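Local coordinates for processed glycerol phosphate lipoteichoic acid synthase 2 (Bacillus subtilis, PDB 2W8D), which belongs to the sulfatase family of the alkaline phosphatase clan and is modelled here as a C-terminal domain with a magnesium ion, at residues N67-F72 and F293-G298. Numbering follows the deposited sequence.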
loop_
_atom_site.group_PDB
_atom_site.type_symbol
_atom_site.label_atom_id
_atom_site.label_comp_id
_atom_site.label_asym_id
_atom_site.label_seq_id
_atom_site.Cartn_x
_atom_site.Cartn_y
_atom_site.Cartn_z
ATOM N N ASN A 67 -15.595 1.667 -15.746
ATOM C CA ASN A 67 -16.144 2.999 -15.604
ATOM C C ASN A 67 -16.364 3.441 -14.151
ATOM O O ASN A 67 -16.919 4.509 -13.912
ATOM C CB ASN A 67 -17.439 3.089 -16.407
ATOM C CG ASN A 67 -18.439 1.950 -16.080
ATOM O OD1 ASN A 67 -18.336 1.257 -15.058
ATOM N ND2 ASN A 67 -19.425 1.775 -16.961
ATOM N N GLU A 68 -15.913 2.644 -13.183
ATOM C CA GLU A 68 -16.271 2.880 -11.769
ATOM C C GLU A 68 -15.128 2.833 -10.766
ATOM O O GLU A 68 -15.213 3.441 -9.702
ATOM C CB GLU A 68 -17.409 1.942 -11.307
ATOM C CG GLU A 68 -17.155 0.433 -11.439
ATOM C CD GLU A 68 -18.401 -0.407 -11.080
ATOM O OE1 GLU A 68 -18.834 -0.378 -9.896
ATOM O OE2 GLU A 68 -18.952 -1.101 -11.974
ATOM N N THR A 69 -14.060 2.114 -11.092
ATOM C CA THR A 69 -12.961 1.934 -10.151
ATOM C C THR A 69 -11.880 2.987 -10.392
ATOM O O THR A 69 -11.510 3.246 -11.533
ATOM C CB THR A 69 -12.384 0.525 -10.279
ATOM O OG1 THR A 69 -13.453 -0.423 -10.217
ATOM C CG2 THR A 69 -11.380 0.231 -9.175
ATOM N N PHE A 70 -11.423 3.622 -9.311
ATOM C CA PHE A 70 -10.287 4.531 -9.369
ATOM C C PHE A 70 -9.083 3.662 -9.565
ATOM O O PHE A 70 -8.853 2.738 -8.779
ATOM C CB PHE A 70 -10.021 5.269 -8.064
ATOM C CG PHE A 70 -11.058 6.295 -7.670
ATOM C CD1 PHE A 70 -10.976 7.595 -8.128
ATOM C CD2 PHE A 70 -12.036 5.985 -6.739
ATOM C CE1 PHE A 70 -11.885 8.539 -7.721
ATOM C CE2 PHE A 70 -12.944 6.927 -6.319
ATOM C CZ PHE A 70 -12.872 8.202 -6.808
ATOM N N TYR A 71 -8.313 3.953 -10.603
ATOM C CA TYR A 71 -7.029 3.305 -10.790
ATOM C C TYR A 71 -5.968 4.401 -10.953
ATOM O O TYR A 71 -6.203 5.377 -11.662
ATOM C CB TYR A 71 -7.058 2.382 -12.016
ATOM C CG TYR A 71 -5.689 1.811 -12.350
ATOM C CD1 TYR A 71 -5.025 0.999 -11.428
ATOM C CD2 TYR A 71 -5.055 2.104 -13.559
ATOM C CE1 TYR A 71 -3.779 0.479 -11.706
ATOM C CE2 TYR A 71 -3.771 1.597 -13.853
ATOM C CZ TYR A 71 -3.151 0.790 -12.911
ATOM O OH TYR A 71 -1.898 0.268 -13.137
ATOM N N PHE A 72 -4.836 4.233 -10.266
ATOM C CA PHE A 72 -3.736 5.185 -10.256
ATOM C C PHE A 72 -2.503 4.507 -10.860
ATOM O O PHE A 72 -1.945 3.576 -10.255
ATOM C CB PHE A 72 -3.424 5.645 -8.814
ATOM C CG PHE A 72 -4.639 6.139 -8.041
ATOM C CD1 PHE A 72 -4.901 7.500 -7.915
ATOM C CD2 PHE A 72 -5.507 5.245 -7.437
ATOM C CE1 PHE A 72 -6.013 7.953 -7.207
ATOM C CE2 PHE A 72 -6.620 5.697 -6.727
ATOM C CZ PHE A 72 -6.867 7.054 -6.615
ATOM N N PHE A 293 -5.780 0.505 -6.516
ATOM C CA PHE A 293 -7.182 0.482 -6.960
ATOM C C PHE A 293 -8.035 0.908 -5.766
ATOM O O PHE A 293 -7.753 0.486 -4.646
ATOM C CB PHE A 293 -7.620 -0.944 -7.356
ATOM C CG PHE A 293 -6.913 -1.496 -8.544
ATOM C CD1 PHE A 293 -7.428 -1.312 -9.809
ATOM C CD2 PHE A 293 -5.723 -2.215 -8.403
ATOM C CE1 PHE A 293 -6.766 -1.826 -10.942
ATOM C CE2 PHE A 293 -5.085 -2.739 -9.516
ATOM C CZ PHE A 293 -5.617 -2.536 -10.794
ATOM N N ILE A 294 -9.029 1.766 -5.993
ATOM C CA ILE A 294 -10.003 2.098 -4.966
ATOM C C ILE A 294 -11.401 1.989 -5.590
ATOM O O ILE A 294 -11.736 2.749 -6.503
ATOM C CB ILE A 294 -9.847 3.543 -4.413
ATOM C CG1 ILE A 294 -8.507 3.767 -3.737
ATOM C CG2 ILE A 294 -10.940 3.852 -3.435
ATOM C CD1 ILE A 294 -8.282 5.211 -3.402
ATOM N N HIS A 295 -12.195 1.041 -5.108
ATOM C CA HIS A 295 -13.593 0.996 -5.479
ATOM C C HIS A 295 -14.389 1.378 -4.252
ATOM O O HIS A 295 -14.434 0.652 -3.274
ATOM C CB HIS A 295 -14.006 -0.370 -6.021
ATOM C CG HIS A 295 -15.420 -0.400 -6.524
ATOM N ND1 HIS A 295 -16.495 -0.655 -5.704
ATOM C CD2 HIS A 295 -15.937 -0.157 -7.755
ATOM C CE1 HIS A 295 -17.617 -0.571 -6.401
ATOM N NE2 HIS A 295 -17.304 -0.272 -7.651
ATOM N N ALA A 296 -14.928 2.589 -4.293
ATOM C CA ALA A 296 -15.739 3.141 -3.248
ATOM C C ALA A 296 -17.129 3.059 -3.815
ATOM O O ALA A 296 -17.433 3.660 -4.863
ATOM C CB ALA A 296 -15.353 4.558 -2.993
ATOM N N ALA A 297 -17.976 2.287 -3.148
ATOM C CA ALA A 297 -19.335 2.045 -3.646
ATOM C C ALA A 297 -20.189 3.275 -3.431
ATOM O O ALA A 297 -20.133 3.890 -2.349
ATOM C CB ALA A 297 -19.942 0.857 -2.937
ATOM N N GLY A 298 -21.001 3.615 -4.434
ATOM C CA GLY A 298 -21.766 4.857 -4.399
ATOM C C GLY A 298 -21.015 6.034 -5.003
ATOM O O GLY A 298 -21.609 7.107 -5.188
#
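Phe293 and Tyr71 form an offset stack, their ring centroids 4.8 Å apart and their planes inclined at 30°; Tyr71 CD1 lies over one face of the Phe293 ring, 3.4 Å from Phe293 CE1. Leu63 and Ala64 of helix 58-65 pack against Phe293, and Ala64 also touches Tyr71. Tyr71 and Phe293 are a non-hydrogen-bonded antiparallel pair, beside which Phe293 CA makes a CA-H...O contact with Phe70 O. Ile294 and Phe70 form the hydrogen-bonded pair: Ile294 N donates to Phe70 O and Phe70 N to Ile294 O, both at 3.0 Å. The Phe70 ring turns its edge to Ile294 O, while Ile294 CD1 reaches Phe72 CE2 at 3.7 Å, and Thr316, Ile317 and Leu320 of helix 313-320 also pack against Ile294. Through these bonds strand 70-76 joins strand 292-296, which also pairs antiparallel with strand 251-257, extending the large mixed sheet of the alkaline phosphatase-like fold. With chi1 at -175° the His295 side chain extends away from its own backbone N, and the ring runs edge-on past Thr69 OG1, which is hydrogen-bonded to Asp66 OD2, toward Glu68. There His295 NE2 donates nearly in its ring plane to Glu68 OE1 (2.7 Å, 162°), approaching on the anti side and well out of the carboxylate plane, while Tyr248 stacks on the imidazole.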